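PDB 4ECF: ABC-type phosphate transport system, periplasmic component from Lactobacillus brevis, which probably serves as the phosphate-binding component of a PstSACB-type ABC importer, capturing phosphate outside the cytoplasmic membrane for uptake into the cell. Local coordinates for residues S5-G10 against A52-N57; V9-L14 against G39-G44; T43-I48 against H209-G214. One frame throughout, in Å; residues are numbered along the deposited sequence.

Overall arrangement
The three contacts belong to one alpha/beta lobe of a periplasmic-binding-protein fold; contacts 1 and 3 lie farther out, contact 2 at the phosphate site. Contact 1 pairs two parallel strands of the sheet. Contact 2 lies at the end of one of them, sharing Val9 and Gly10 with it, and there the loop 11-14 and the start of helix 41-50 hold the phosphate. Contact 3 follows that helix, sharing Thr43 and Gly44 with contact 2, and sets it on strand 205-213. Centres of contacts 1 and 3 are about 7 Å apart, of 2 and 3 about 9 Å, of 1 and 2 about 10 Å. A probable hydrogen bond of 2.8 Å from Ser11 N to Asn57 O ties contact 2 to contact 1.

Contact 1 of 3, residues S5-G10 against A52-N57; sequences SITAVG and AVQIGN
Gln54 reaches across from the turn before strand 55-58 and binds strand 4-10 beside the first backbone bonds of a parallel pairing. Its CB lies 3.5 Å from Thr7 O, and its CG rests on Ile6, 4.0 Å from CB of that residue. The chain then bends (chi2 68°), which turns the amide back to the strand edge, where OE1 receives Thr7 N at 2.8 Å in the carbonyl plane. A glutamine suits the place: its methylenes cover Ile6 while its oxygen stands in for a backbone carbonyl before the regular strand begins. Thr7 O is itself doubly gripped, by Gln54 N and by Ile55 N.

Further along, the pairing is regular: Val9 N donates to Ile55 O, and Asn57 N gives Val9 O a nearly straight bond of 2.8 Å. The small Ala8 lets Ile55 come close on one sheet face, CB to CB 3.7 Å. On the other face Val9 CG1 meets Val53 CG1, also at 3.7 Å, near helix 41-50. Strand 32-39 pairs with the far edge of strand 4-10, which is therefore an interior strand of the sheet. Asn57 OD1 is buried beside Ala8 CB without a polar partner in the model. The pairing thus rests on backbone hydrogen bonds, with one side-chain amide oxygen substituting at its start and apolar contacts on both faces.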
# COMPACT_ATOMS: atom_id res chain seq x y z
N SER A 5 9.52 24.88 -3.30
CA SER A 5 9.51 23.50 -3.72
C SER A 5 9.73 22.57 -2.54
O SER A 5 10.48 22.87 -1.61
CB SER A 5 10.61 23.22 -4.74
OG SER A 5 10.47 24.05 -5.88
N ILE A 6 9.07 21.43 -2.58
CA ILE A 6 9.33 20.32 -1.64
C ILE A 6 9.32 18.99 -2.43
O ILE A 6 8.78 18.92 -3.53
CB ILE A 6 8.31 20.23 -0.48
CG1 ILE A 6 6.89 19.85 -1.02
CG2 ILE A 6 8.34 21.49 0.40
CD1 ILE A 6 5.83 19.58 0.07
N THR A 7 9.88 17.95 -1.81
CA THR A 7 9.96 16.61 -2.37
C THR A 7 9.51 15.55 -1.36
O THR A 7 9.94 15.56 -0.18
CB THR A 7 11.35 16.32 -2.88
OG1 THR A 7 11.72 17.28 -3.90
CG2 THR A 7 11.48 14.92 -3.48
N ALA A 8 8.58 14.70 -1.80
CA ALA A 8 8.06 13.56 -1.04
C ALA A 8 8.41 12.29 -1.80
O ALA A 8 8.21 12.23 -3.03
CB ALA A 8 6.55 13.67 -0.92
N VAL A 9 8.98 11.31 -1.13
CA VAL A 9 9.35 10.06 -1.79
C VAL A 9 8.94 8.84 -0.93
O VAL A 9 8.75 8.97 0.28
CB VAL A 9 10.85 9.94 -2.08
CG1 VAL A 9 11.41 11.22 -2.72
CG2 VAL A 9 11.63 9.55 -0.85
N GLY A 10 8.79 7.69 -1.58
CA GLY A 10 8.62 6.41 -0.86
C GLY A 10 7.49 5.55 -1.37
O GLY A 10 7.49 5.15 -2.52
N ALA A 52 17.06 13.81 3.72
CA ALA A 52 17.37 13.97 2.31
C ALA A 52 16.17 14.41 1.46
O ALA A 52 16.34 14.80 0.29
CB ALA A 52 17.97 12.69 1.76
N VAL A 53 14.97 14.39 2.09
CA VAL A 53 13.71 14.80 1.46
C VAL A 53 12.89 15.52 2.51
O VAL A 53 13.24 15.52 3.68
CB VAL A 53 12.89 13.57 0.97
CG1 VAL A 53 13.61 12.76 -0.14
CG2 VAL A 53 12.53 12.62 2.12
N GLN A 54 11.77 16.12 2.09
CA GLN A 54 10.91 16.82 3.05
C GLN A 54 9.86 15.88 3.68
O GLN A 54 9.39 16.13 4.78
CB GLN A 54 10.24 17.99 2.36
CG GLN A 54 11.18 19.20 2.16
CD GLN A 54 12.27 18.89 1.15
OE1 GLN A 54 11.99 18.49 0.02
NE2 GLN A 54 13.54 19.03 1.57
N ILE A 55 9.36 14.93 2.90
CA ILE A 55 8.30 13.97 3.33
C ILE A 55 8.70 12.57 2.92
O ILE A 55 9.07 12.34 1.79
CB ILE A 55 6.93 14.31 2.70
CG1 ILE A 55 6.49 15.69 3.14
CG2 ILE A 55 5.90 13.24 3.07
CD1 ILE A 55 5.17 16.16 2.55
N GLY A 56 8.62 11.64 3.88
CA GLY A 56 8.76 10.21 3.63
C GLY A 56 7.39 9.58 3.61
O GLY A 56 6.63 9.63 4.59
N ASN A 57 7.02 9.03 2.47
CA ASN A 57 5.72 8.39 2.27
C ASN A 57 5.83 6.94 2.69
O ASN A 57 6.67 6.21 2.13
CB ASN A 57 5.36 8.46 0.79
CG ASN A 57 5.16 9.89 0.25
OD1 ASN A 57 4.99 10.87 1.01
ND2 ASN A 57 5.20 10.00 -1.06

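Contact 2 of 3, residues V9-L14 against G39-G44; sequences VGSTAL and GGTGTG. With PO4 (phosphate ion), chain B.
Two phosphate oxygens are each gripped twice by a single threonine, one from either segment: O2 by Thr41 N and Thr41 OG1, and O3 by Thr12 N and Thr12 OG1. The tightest of these bonds is Thr12 OG1 to O3, 2.7 Å. This is the phosphate site of a periplasmic-binding-protein fold, where the turn after strand 4-10 and the N-terminus of helix 41-50 offer backbone amides to the anion; Arg127, Ser131, Gly132 and Thr133 complete it. Ala13 N adds a bond to O4, 2.9 Å.

Ser11 OG also lies 2.9 Å from phosphate O4, but its proton has a rival acceptor in Asp59 OD1. Because chi1 is 166°, OG swings forward along the turn, where it accepts from Leu14 N at 3.0 Å in an ST motif. Its CB packs against Thr41 OG1, which is also bonded to Asp59 N. Putting an alanine at Ser11 would probably leave Asp59 OD1 without this hydroxyl partner and the turn without the side-chain bond to Leu14 N.

Gly40 N, at the N-cap of helix 41-50, donates a hydrogen bond of 2.9 Å to Gly10 O from above the carbonyl plane, 68° out of it. At Gly10's backbone angles any side chain would collide with the carbonyl oxygen of Val9, and a CB would also strike the helix: Gly10 CA lies just 3.7 Å from Gly44 CA.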
# COMPACT_ATOMS: atom_id res chain seq x y z
N VAL A 9 8.98 11.31 -1.13
CA VAL A 9 9.35 10.06 -1.79
C VAL A 9 8.94 8.84 -0.93
O VAL A 9 8.75 8.97 0.28
CB VAL A 9 10.85 9.94 -2.08
CG1 VAL A 9 11.41 11.22 -2.72
CG2 VAL A 9 11.63 9.55 -0.85
N GLY A 10 8.79 7.69 -1.58
CA GLY A 10 8.62 6.41 -0.86
C GLY A 10 7.49 5.55 -1.37
O GLY A 10 7.49 5.15 -2.52
N SER A 11 6.61 5.16 -0.45
CA SER A 11 5.54 4.24 -0.76
C SER A 11 4.91 4.37 -2.13
O SER A 11 4.37 5.44 -2.47
CB SER A 11 4.47 4.37 0.29
OG SER A 11 3.27 3.73 -0.16
N THR A 12 4.98 3.31 -2.93
CA THR A 12 4.27 3.29 -4.21
C THR A 12 2.75 3.07 -4.05
O THR A 12 1.97 3.52 -4.90
CB THR A 12 4.88 2.27 -5.22
OG1 THR A 12 4.63 0.94 -4.78
CG2 THR A 12 6.38 2.51 -5.33
N ALA A 13 2.33 2.49 -2.93
CA ALA A 13 0.91 2.40 -2.64
C ALA A 13 0.26 3.79 -2.42
O ALA A 13 -0.89 4.02 -2.79
CB ALA A 13 0.65 1.53 -1.42
N LEU A 14 1.04 4.71 -1.84
CA LEU A 14 0.56 6.02 -1.44
C LEU A 14 0.84 7.07 -2.55
O LEU A 14 0.20 8.12 -2.64
CB LEU A 14 1.28 6.42 -0.16
CG LEU A 14 0.85 7.68 0.58
CD1 LEU A 14 -0.66 7.92 0.64
CD2 LEU A 14 1.52 7.70 1.96
N GLY A 39 9.88 4.50 -4.93
CA GLY A 39 10.99 3.88 -4.20
C GLY A 39 10.62 2.85 -3.15
O GLY A 39 11.45 2.01 -2.76
N GLY A 40 9.41 2.94 -2.66
CA GLY A 40 8.88 2.05 -1.65
C GLY A 40 8.95 2.67 -0.27
O GLY A 40 9.75 3.58 -0.02
N THR A 41 8.21 2.07 0.64
CA THR A 41 8.15 2.50 2.03
C THR A 41 9.53 2.58 2.66
O THR A 41 9.87 3.56 3.32
CB THR A 41 7.22 1.59 2.85
OG1 THR A 41 5.87 1.89 2.48
CG2 THR A 41 7.41 1.81 4.36
N GLY A 42 10.35 1.55 2.44
CA GLY A 42 11.68 1.50 3.06
C GLY A 42 12.60 2.65 2.69
O GLY A 42 13.30 3.24 3.56
N THR A 43 12.55 3.02 1.41
CA THR A 43 13.27 4.17 0.90
C THR A 43 12.68 5.49 1.48
O THR A 43 13.42 6.39 1.88
CB THR A 43 13.22 4.18 -0.64
OG1 THR A 43 13.96 3.07 -1.15
CG2 THR A 43 13.80 5.43 -1.20
N GLY A 44 11.36 5.58 1.57
CA GLY A 44 10.73 6.73 2.17
C GLY A 44 11.22 6.98 3.59
O GLY A 44 11.61 8.09 3.93
P PO4 B . 5.18 0.13 -1.09
O1 PO4 B . 4.80 -1.34 -1.21
O2 PO4 B . 6.00 0.43 0.11
O3 PO4 B . 5.82 0.66 -2.34
O4 PO4 B . 3.83 0.99 -0.96

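Contact 3 of 3, residues T43-I48 against H209-G214; sequences TGLSQI and HLYTKG. With EDO (1,2-ethanediol), chain E.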
# COMPACT_ATOMS: atom_id res chain seq x y z
N THR A 43 12.55 3.02 1.41
CA THR A 43 13.27 4.17 0.90
C THR A 43 12.68 5.49 1.48
O THR A 43 13.42 6.39 1.88
CB THR A 43 13.22 4.18 -0.64
OG1 THR A 43 13.96 3.07 -1.15
CG2 THR A 43 13.80 5.43 -1.20
N GLY A 44 11.36 5.58 1.57
CA GLY A 44 10.73 6.73 2.17
C GLY A 44 11.22 6.98 3.59
O GLY A 44 11.61 8.09 3.93
N LEU A 45 11.18 5.93 4.41
CA LEU A 45 11.62 6.03 5.78
C LEU A 45 13.12 6.32 5.89
O LEU A 45 13.54 7.17 6.68
CB LEU A 45 11.21 4.79 6.58
CG LEU A 45 9.71 4.59 6.76
CD1 LEU A 45 9.43 3.23 7.39
CD2 LEU A 45 9.08 5.73 7.57
N SER A 46 13.93 5.61 5.11
CA SER A 46 15.37 5.88 5.17
C SER A 46 15.74 7.29 4.73
O SER A 46 16.59 7.95 5.36
CB SER A 46 16.12 4.86 4.30
OG SER A 46 15.99 3.56 4.86
N GLN A 47 15.07 7.81 3.70
CA GLN A 47 15.41 9.14 3.17
C GLN A 47 14.93 10.26 4.12
O GLN A 47 15.65 11.23 4.32
CB GLN A 47 14.85 9.36 1.78
CG GLN A 47 15.53 8.48 0.73
CD GLN A 47 16.98 8.86 0.57
OE1 GLN A 47 17.28 9.93 0.06
NE2 GLN A 47 17.88 7.96 0.97
N ILE A 48 13.78 10.07 4.73
CA ILE A 48 13.32 11.09 5.67
C ILE A 48 14.21 11.10 6.92
O ILE A 48 14.57 12.19 7.43
CB ILE A 48 11.80 11.02 5.96
CG1 ILE A 48 11.33 12.30 6.70
CG2 ILE A 48 11.41 9.81 6.79
CD1 ILE A 48 11.51 13.58 5.88
N HIS A 209 1.05 7.09 5.80
CA HIS A 209 1.77 8.06 6.62
C HIS A 209 2.58 9.02 5.77
O HIS A 209 3.25 8.59 4.80
CB HIS A 209 2.76 7.36 7.52
CG HIS A 209 2.19 6.31 8.41
ND1 HIS A 209 2.05 6.48 9.74
CD2 HIS A 209 1.86 5.00 8.13
CE1 HIS A 209 1.61 5.31 10.30
NE2 HIS A 209 1.47 4.41 9.30
N LEU A 210 2.55 10.30 6.14
CA LEU A 210 3.46 11.32 5.55
C LEU A 210 4.40 11.74 6.68
O LEU A 210 4.01 12.52 7.53
CB LEU A 210 2.70 12.52 5.00
CG LEU A 210 1.68 12.24 3.88
CD1 LEU A 210 1.04 13.52 3.40
CD2 LEU A 210 2.33 11.51 2.72
N TYR A 211 5.53 11.09 6.83
CA TYR A 211 6.49 11.42 7.85
C TYR A 211 7.34 12.61 7.50
O TYR A 211 7.79 12.75 6.34
CB TYR A 211 7.43 10.21 8.06
CG TYR A 211 6.88 9.18 9.04
CD1 TYR A 211 6.93 9.42 10.43
CD2 TYR A 211 6.25 8.02 8.60
CE1 TYR A 211 6.43 8.48 11.32
CE2 TYR A 211 5.74 7.07 9.50
CZ TYR A 211 5.80 7.30 10.84
OH TYR A 211 5.30 6.36 11.74
N THR A 212 7.62 13.41 8.53
CA THR A 212 8.59 14.52 8.47
C THR A 212 9.69 14.36 9.52
O THR A 212 9.56 13.60 10.47
CB THR A 212 7.89 15.88 8.60
OG1 THR A 212 7.29 15.97 9.90
CG2 THR A 212 6.82 16.08 7.44
N LYS A 213 10.83 15.00 9.25
CA LYS A 213 11.94 15.07 10.22
C LYS A 213 11.77 16.32 11.02
O LYS A 213 11.98 17.44 10.52
CB LYS A 213 13.29 15.07 9.50
CG LYS A 213 14.48 14.82 10.47
CD LYS A 213 15.76 14.53 9.72
CE LYS A 213 16.91 14.43 10.72
NZ LYS A 213 18.04 13.61 10.22
N GLY A 214 11.31 16.14 12.24
CA GLY A 214 10.86 17.24 13.09
C GLY A 214 9.51 17.70 12.68
O GLY A 214 8.91 17.19 11.72
C1 EDO E . 16.56 11.86 -3.53
O1 EDO E . 16.23 11.79 -4.92
C2 EDO E . 15.36 11.49 -2.70
O2 EDO E . 15.64 10.55 -1.64
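Ile48 and Leu45, one helical turn apart, press on Tyr211 and the backbone that follows it. The contact is a helix laid over a sheet, as in the alpha/beta lobes of periplasmic binding proteins: helix 43-48 and strand 209-213 run within 18° of each other, their axes 8.8 Å apart at closest approach.

Ile48 does most of the touching. With CG1 anti to its backbone N (chi1 -168°), this branch is driven down onto the strand backbone, CG1 3.6 Å from Tyr211 O. Both CG1 and CD1 lie 3.7 Å from Lys213 N. The other branch, CG2, meets Tyr211 CB at 4.2 Å, and the two side chains cross at about a right angle. A branched residue serves well here, since it covers backbone and side chain at once. Leu45 reaches the same tyrosine with a methyl, CD2 standing 3.8 Å from Tyr211 CD2 and approaching the ring obliquely.

The next shell helps to place the tyrosine. Tyr211 OH is hydrogen-bonded to Ala62 N, which steadies the far end of the ring, while Tyr211 O probably takes a hydrogen bond from Gly56 N and so pairs with strand 55-58.

Lys213 runs out extended across the C-terminal end of helix 41-50, its CD 3.5 Å from Ile48 O, and its NZ bonds to Gln49 O. A lysine fits this place, because its methylenes pass the last carbonyls while the ammonium probably interacts favourably with their partly negative oxygens. Thr212 points away from helix 41-50 to the other side of the sheet, where it packs on Thr220 and Ile224. Its OG1 donates to Gly214 O, two residues on, at 2.7 Å, nearly in line with the C=O bond.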